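Local coordinates for 190aa long hypothetical protein (Pyrococcus horikoshii, PDB 2DDZ), which is of unknown function but assembles as a hexamer and probably shares ancestry with the catalytic domains of class II aminoacyl-tRNA synthetases, at residues H24-N29 against S36-R41; M4-I9 against R167-L172. All blocks are in the same frame, centred on the assembly; numbering follows the deposited sequence.

Contact 1. Residues H24-N29 against S36-R41. With GAI (guanidine), chain Q.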
loop_
_atom_site.group_PDB
_atom_site.type_symbol
_atom_site.label_atom_id
_atom_site.label_comp_id
_atom_site.label_asym_id
_atom_site.label_seq_id
_atom_site.Cartn_x
_atom_site.Cartn_y
_atom_site.Cartn_z
ATOM N N HIS E 24 -14.223 13.622 -3.499
ATOM C CA HIS E 24 -15.153 13.695 -4.614
ATOM C C HIS E 24 -15.888 15.031 -4.691
ATOM O O HIS E 24 -16.896 15.144 -5.373
ATOM C CB HIS E 24 -16.154 12.538 -4.544
ATOM C CG HIS E 24 -15.559 11.196 -4.852
ATOM N ND1 HIS E 24 -15.247 10.794 -6.135
ATOM C CD2 HIS E 24 -15.257 10.149 -4.047
ATOM C CE1 HIS E 24 -14.786 9.555 -6.107
ATOM N NE2 HIS E 24 -14.782 9.141 -4.852
ATOM N N TRP E 25 -15.364 16.049 -4.013
ATOM C CA TRP E 25 -15.996 17.362 -4.032
ATOM C C TRP E 25 -16.173 17.895 -5.462
ATOM O O TRP E 25 -17.283 18.244 -5.870
ATOM C CB TRP E 25 -15.178 18.355 -3.212
ATOM C CG TRP E 25 -15.785 19.714 -3.175
ATOM C CD1 TRP E 25 -16.918 20.083 -2.517
ATOM C CD2 TRP E 25 -15.312 20.884 -3.853
ATOM N NE1 TRP E 25 -17.184 21.411 -2.742
ATOM C CE2 TRP E 25 -16.216 21.929 -3.559
ATOM C CE3 TRP E 25 -14.217 21.151 -4.681
ATOM C CZ2 TRP E 25 -16.056 23.227 -4.063
ATOM C CZ3 TRP E 25 -14.055 22.449 -5.186
ATOM C CH2 TRP E 25 -14.973 23.467 -4.873
ATOM N N ALA E 26 -15.070 17.951 -6.208
ATOM C CA ALA E 26 -15.076 18.426 -7.582
ATOM C C ALA E 26 -16.027 17.620 -8.464
ATOM O O ALA E 26 -16.736 18.184 -9.292
ATOM C CB ALA E 26 -13.647 18.383 -8.171
ATOM N N TYR E 27 -16.045 16.303 -8.292
ATOM C CA TYR E 27 -16.899 15.464 -9.111
ATOM C C TYR E 27 -18.362 15.589 -8.728
ATOM O O TYR E 27 -19.248 15.590 -9.591
ATOM C CB TYR E 27 -16.441 14.004 -9.030
ATOM C CG TYR E 27 -17.259 13.065 -9.889
ATOM C CD1 TYR E 27 -17.352 13.251 -11.272
ATOM C CD2 TYR E 27 -17.983 12.019 -9.313
ATOM C CE1 TYR E 27 -18.155 12.427 -12.060
ATOM C CE2 TYR E 27 -18.786 11.183 -10.088
ATOM C CZ TYR E 27 -18.872 11.395 -11.458
ATOM O OH TYR E 27 -19.696 10.592 -12.207
ATOM N N ARG E 28 -18.629 15.722 -7.435
ATOM C CA ARG E 28 -20.008 15.852 -6.963
ATOM C C ARG E 28 -20.637 17.158 -7.430
ATOM O O ARG E 28 -21.781 17.175 -7.870
ATOM C CB ARG E 28 -20.041 15.800 -5.436
ATOM C CG ARG E 28 -20.367 14.446 -4.869
ATOM C CD ARG E 28 -20.475 14.492 -3.339
ATOM N NE ARG E 28 -19.203 14.545 -2.588
ATOM C CZ ARG E 28 -18.666 15.638 -2.035
ATOM N NH1 ARG E 28 -17.528 15.544 -1.369
ATOM N NH2 ARG E 28 -19.249 16.824 -2.148
ATOM N N ASN E 29 -19.861 18.236 -7.354
ATOM C CA ASN E 29 -20.353 19.564 -7.719
ATOM C C ASN E 29 -20.165 20.033 -9.168
ATOM O O ASN E 29 -21.042 20.691 -9.723
ATOM C CB ASN E 29 -19.739 20.585 -6.763
ATOM C CG ASN E 29 -20.225 20.398 -5.336
ATOM O OD1 ASN E 29 -19.686 19.594 -4.570
ATOM N ND2 ASN E 29 -21.259 21.137 -4.975
ATOM N N SER E 36 -7.964 16.310 -10.193
ATOM C CA SER E 36 -8.392 17.655 -10.548
ATOM C C SER E 36 -7.968 18.799 -9.628
ATOM O O SER E 36 -7.642 18.617 -8.449
ATOM C CB SER E 36 -9.916 17.701 -10.696
ATOM O OG SER E 36 -10.557 17.573 -9.440
ATOM N N LEU E 37 -7.992 19.994 -10.208
ATOM C CA LEU E 37 -7.670 21.218 -9.511
ATOM C C LEU E 37 -8.809 22.176 -9.858
ATOM O O LEU E 37 -9.103 22.400 -11.032
ATOM C CB LEU E 37 -6.324 21.770 -9.989
ATOM C CG LEU E 37 -5.958 23.179 -9.493
ATOM C CD1 LEU E 37 -5.892 23.237 -7.964
ATOM C CD2 LEU E 37 -4.633 23.568 -10.099
ATOM N N VAL E 38 -9.470 22.695 -8.828
ATOM C CA VAL E 38 -10.573 23.634 -8.993
ATOM C C VAL E 38 -10.163 24.935 -8.316
ATOM O O VAL E 38 -9.856 24.958 -7.129
ATOM C CB VAL E 38 -11.862 23.120 -8.323
ATOM C CG1 VAL E 38 -12.992 24.138 -8.519
ATOM C CG2 VAL E 38 -12.251 21.770 -8.909
ATOM N N VAL E 39 -10.164 26.019 -9.080
ATOM C CA VAL E 39 -9.769 27.323 -8.563
ATOM C C VAL E 39 -10.937 28.280 -8.565
ATOM O O VAL E 39 -11.628 28.437 -9.570
ATOM C CB VAL E 39 -8.626 27.898 -9.402
ATOM C CG1 VAL E 39 -8.185 29.236 -8.854
ATOM C CG2 VAL E 39 -7.466 26.898 -9.418
ATOM N N PHE E 40 -11.162 28.910 -7.422
ATOM C CA PHE E 40 -12.242 29.867 -7.289
ATOM C C PHE E 40 -11.872 30.992 -6.331
ATOM O O PHE E 40 -10.781 31.010 -5.750
ATOM C CB PHE E 40 -13.516 29.177 -6.802
ATOM C CG PHE E 40 -13.334 28.372 -5.544
ATOM C CD1 PHE E 40 -12.582 27.202 -5.561
ATOM C CD2 PHE E 40 -13.927 28.771 -4.347
ATOM C CE1 PHE E 40 -12.449 26.412 -4.408
ATOM C CE2 PHE E 40 -13.801 27.988 -3.180
ATOM C CZ PHE E 40 -13.052 26.811 -3.210
ATOM N N ARG E 41 -12.793 31.938 -6.174
ATOM C CA ARG E 41 -12.591 33.074 -5.295
ATOM C C ARG E 41 -13.829 33.268 -4.424
ATOM O O ARG E 41 -14.955 32.975 -4.842
ATOM C CB ARG E 41 -12.306 34.334 -6.121
ATOM C CG ARG E 41 -11.907 35.560 -5.312
ATOM C CD ARG E 41 -11.652 36.751 -6.241
ATOM N NE ARG E 41 -11.352 37.996 -5.529
ATOM C CZ ARG E 41 -11.156 39.175 -6.119
ATOM N NH1 ARG E 41 -11.226 39.285 -7.440
ATOM N NH2 ARG E 41 -10.888 40.249 -5.389
HETATM C C GAI Q . -20.949 25.130 -4.987
HETATM N N1 GAI Q . -20.745 25.504 -3.753
HETATM N N2 GAI Q . -21.991 25.607 -5.698
HETATM N N3 GAI Q . -20.095 24.246 -5.561
#
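The rings of Trp25 and Phe40 meet obliquely: the centroid of the indole six-membered ring lies 5.8 Å from that of the Phe40 ring, with the planes at 39°. They come from opposite directions, and the touch is made by Trp25 CH2 against Phe40 CE1 at 3.9 Å. Beyond this meeting Phe40 stacks on His70, while Phe30 packs edge-to-face with the indole. N3 of the bound guanidine also approaches the Trp25 ring obliquely, and Asn29 lies beside the ligand in the pocket that Phe30 helps to form. The CB of Trp25 does not aim straight at the strand; with CG anti to the backbone N (chi1 -179°), the benzo part of the indole still gets there, and its CZ3 sits 3.9 Å from Val38 CG1. This is helix-on-strand packing within the beta-alpha-beta unit formed by strand 5-8, helix 25-30 and strand 36-45, and the axes of helix 25-29 and strand 36-41, taken over these residues, run at 70° to one another. One residue on, Ala26 aims its methyl directly at the strand: Ala26 CB is 3.7 Å from Val38 CG2 and 3.4 Å from Ser36 OG. Val38 is thus shared, one methyl going to the indole and the other chiefly to the alanine. With an alanine in place of Trp25, Phe40 CE1 and Val38 CG1 would probably border a gap, and Phe30 would lose its aromatic neighbour. On the far side of the helix the Arg28 guanidinium lays one face over His24 O and Trp25 CA, both offset toward the rim of the group, and Arg28 NH1 makes a hydrogen bond to Ser23 O. The helix also meets the second subunit: Arg28 O accepts a hydrogen bond from Arg58 of that neighbouring chain.

Contact 2. Residues M4-I9 against R167-L172; sequences MELLII and RSAKAL
Leu6 reaches from strand 5-8 toward the methyl of Ala169 on helix 161-184, and the touching is done by its two end methyls. Its CB starts on the helix-facing side of the strand, and CG, anti to the backbone N (chi1 172°), carries the branch outward. From there the two methyls fork at the alanine: Leu6 CD1 stops 4.0 Å from Ala169 CB, and Leu6 CD2 comes to 4.1 Å from that same CB. Two residues further along, on the same face of the strand, Ile8 adds a third methyl. Its CD1 presses to 3.4 Å from Ala169 CB, tighter than usual for two carbons. The contact seats the long C-terminal helix on the edge strand of the mixed sheet, through purely apolar packing. Val173, one turn on from Ala169, also touches Leu6, and Met165, one turn back, touches Ile8. The neighbouring Ser168 turns elsewhere: its OG hydrogen-bonds Phe164 O and Tyr71 OH, and its side chain packs against Leu95 and Leu98 of helix 81-100.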
loop_
_atom_site.group_PDB
_atom_site.type_symbol
_atom_site.label_atom_id
_atom_site.label_comp_id
_atom_site.label_asym_id
_atom_site.label_seq_id
_atom_site.Cartn_x
_atom_site.Cartn_y
_atom_site.Cartn_z
ATOM N N MET E 4 -4.453 15.661 -16.692
ATOM C CA MET E 4 -5.182 16.062 -15.453
ATOM C C MET E 4 -6.265 17.116 -15.776
ATOM O O MET E 4 -6.179 17.785 -16.805
ATOM C CB MET E 4 -4.186 16.658 -14.457
ATOM C CG MET E 4 -4.784 17.153 -13.159
ATOM S SD MET E 4 -3.551 17.804 -12.024
ATOM C CE MET E 4 -4.623 18.434 -10.865
ATOM N N GLU E 5 -7.247 17.281 -14.883
ATOM C CA GLU E 5 -8.371 18.233 -15.067
ATOM C C GLU E 5 -8.235 19.561 -14.318
ATOM O O GLU E 5 -7.805 19.586 -13.167
ATOM C CB GLU E 5 -9.684 17.597 -14.609
ATOM C CG GLU E 5 -10.312 16.598 -15.558
ATOM C CD GLU E 5 -11.080 17.258 -16.688
ATOM O OE1 GLU E 5 -11.902 18.164 -16.416
ATOM O OE2 GLU E 5 -10.870 16.858 -17.849
ATOM N N LEU E 6 -8.639 20.650 -14.971
ATOM C CA LEU E 6 -8.569 21.981 -14.382
ATOM C C LEU E 6 -9.855 22.776 -14.600
ATOM O O LEU E 6 -10.433 22.757 -15.683
ATOM C CB LEU E 6 -7.398 22.770 -14.970
ATOM C CG LEU E 6 -7.331 24.257 -14.584
ATOM C CD1 LEU E 6 -7.175 24.413 -13.076
ATOM C CD2 LEU E 6 -6.163 24.904 -15.291
ATOM N N LEU E 7 -10.295 23.470 -13.557
ATOM C CA LEU E 7 -11.499 24.283 -13.625
ATOM C C LEU E 7 -11.339 25.561 -12.815
ATOM O O LEU E 7 -11.181 25.512 -11.596
ATOM C CB LEU E 7 -12.715 23.516 -13.095
ATOM C CG LEU E 7 -14.011 24.347 -13.014
ATOM C CD1 LEU E 7 -14.421 24.783 -14.428
ATOM C CD2 LEU E 7 -15.140 23.533 -12.362
ATOM N N ILE E 8 -11.372 26.702 -13.502
ATOM C CA ILE E 8 -11.277 27.998 -12.844
ATOM C C ILE E 8 -12.677 28.601 -12.904
ATOM O O ILE E 8 -13.188 28.844 -13.989
ATOM C CB ILE E 8 -10.326 28.963 -13.579
ATOM C CG1 ILE E 8 -8.978 28.301 -13.866
ATOM C CG2 ILE E 8 -10.084 30.195 -12.723
ATOM C CD1 ILE E 8 -8.225 27.900 -12.628
ATOM N N ILE E 9 -13.301 28.826 -11.751
ATOM C CA ILE E 9 -14.646 29.408 -11.715
ATOM C C ILE E 9 -14.531 30.942 -11.745
ATOM O O ILE E 9 -14.298 31.580 -10.723
ATOM C CB ILE E 9 -15.406 28.936 -10.460
ATOM C CG1 ILE E 9 -15.515 27.409 -10.504
ATOM C CG2 ILE E 9 -16.802 29.570 -10.401
ATOM C CD1 ILE E 9 -16.052 26.797 -9.241
ATOM N N ARG E 167 -2.723 32.167 -14.269
ATOM C CA ARG E 167 -1.323 31.774 -14.420
ATOM C C ARG E 167 -0.826 30.769 -13.396
ATOM O O ARG E 167 -0.045 29.873 -13.727
ATOM C CB ARG E 167 -0.406 33.002 -14.394
ATOM C CG ARG E 167 0.983 32.687 -14.959
ATOM C CD ARG E 167 1.938 33.861 -14.860
ATOM N NE ARG E 167 1.238 35.117 -15.066
ATOM C CZ ARG E 167 1.826 36.308 -15.129
ATOM N NH1 ARG E 167 1.088 37.400 -15.313
ATOM N NH2 ARG E 167 3.144 36.417 -15.017
ATOM N N SER E 168 -1.270 30.931 -12.152
ATOM C CA SER E 168 -0.857 30.026 -11.085
ATOM C C SER E 168 -1.519 28.658 -11.258
ATOM O O SER E 168 -0.897 27.636 -10.971
ATOM C CB SER E 168 -1.189 30.634 -9.712
ATOM O OG SER E 168 -2.583 30.833 -9.559
ATOM N N ALA E 169 -2.758 28.631 -11.748
ATOM C CA ALA E 169 -3.442 27.353 -11.958
ATOM C C ALA E 169 -2.666 26.501 -12.960
ATOM O O ALA E 169 -2.466 25.298 -12.758
ATOM C CB ALA E 169 -4.856 27.591 -12.464
ATOM N N LYS E 170 -2.222 27.138 -14.038
ATOM C CA LYS E 170 -1.456 26.463 -15.081
ATOM C C LYS E 170 -0.109 25.992 -14.519
ATOM O O LYS E 170 0.382 24.920 -14.873
ATOM C CB LYS E 170 -1.237 27.429 -16.255
ATOM C CG LYS E 170 -0.631 26.819 -17.519
ATOM C CD LYS E 170 -0.398 27.904 -18.573
ATOM C CE LYS E 170 0.153 27.358 -19.890
ATOM N NZ LYS E 170 -0.859 26.581 -20.663
ATOM N N ALA E 171 0.481 26.796 -13.641
ATOM C CA ALA E 171 1.767 26.472 -13.021
ATOM C C ALA E 171 1.681 25.225 -12.147
ATOM O O ALA E 171 2.588 24.395 -12.148
ATOM C CB ALA E 171 2.254 27.654 -12.180
ATOM N N LEU E 172 0.587 25.107 -11.395
ATOM C CA LEU E 172 0.377 23.969 -10.515
ATOM C C LEU E 172 0.053 22.694 -11.292
ATOM O O LEU E 172 0.522 21.610 -10.937
ATOM C CB LEU E 172 -0.732 24.283 -9.507
ATOM C CG LEU E 172 -0.416 25.437 -8.548
ATOM C CD1 LEU E 172 -1.412 25.416 -7.403
ATOM C CD2 LEU E 172 1.007 25.312 -8.016
#

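From the N terminus the chain first lays down strand 5-8, then passes through helix 25-30 into strand 36-45, where contact 1 closes a short loop between residues 24-29 and 36-41. Contact 2 closes a much longer one, bringing residues 167-172 back to 4-9, so contact 1 is nested inside it. The two parallel strands join them: Val39 N is 2.8 Å from Leu7 O, and Val39 O is the same distance from Ile9 N, both probable hydrogen bonds. Side chains of strand 36-45 alternate, Ser36, Val38 and Phe40 going to helix 25-30 while Leu37 and Val39 go to helix 161-184, so the two helices lie on opposite faces of the sheet.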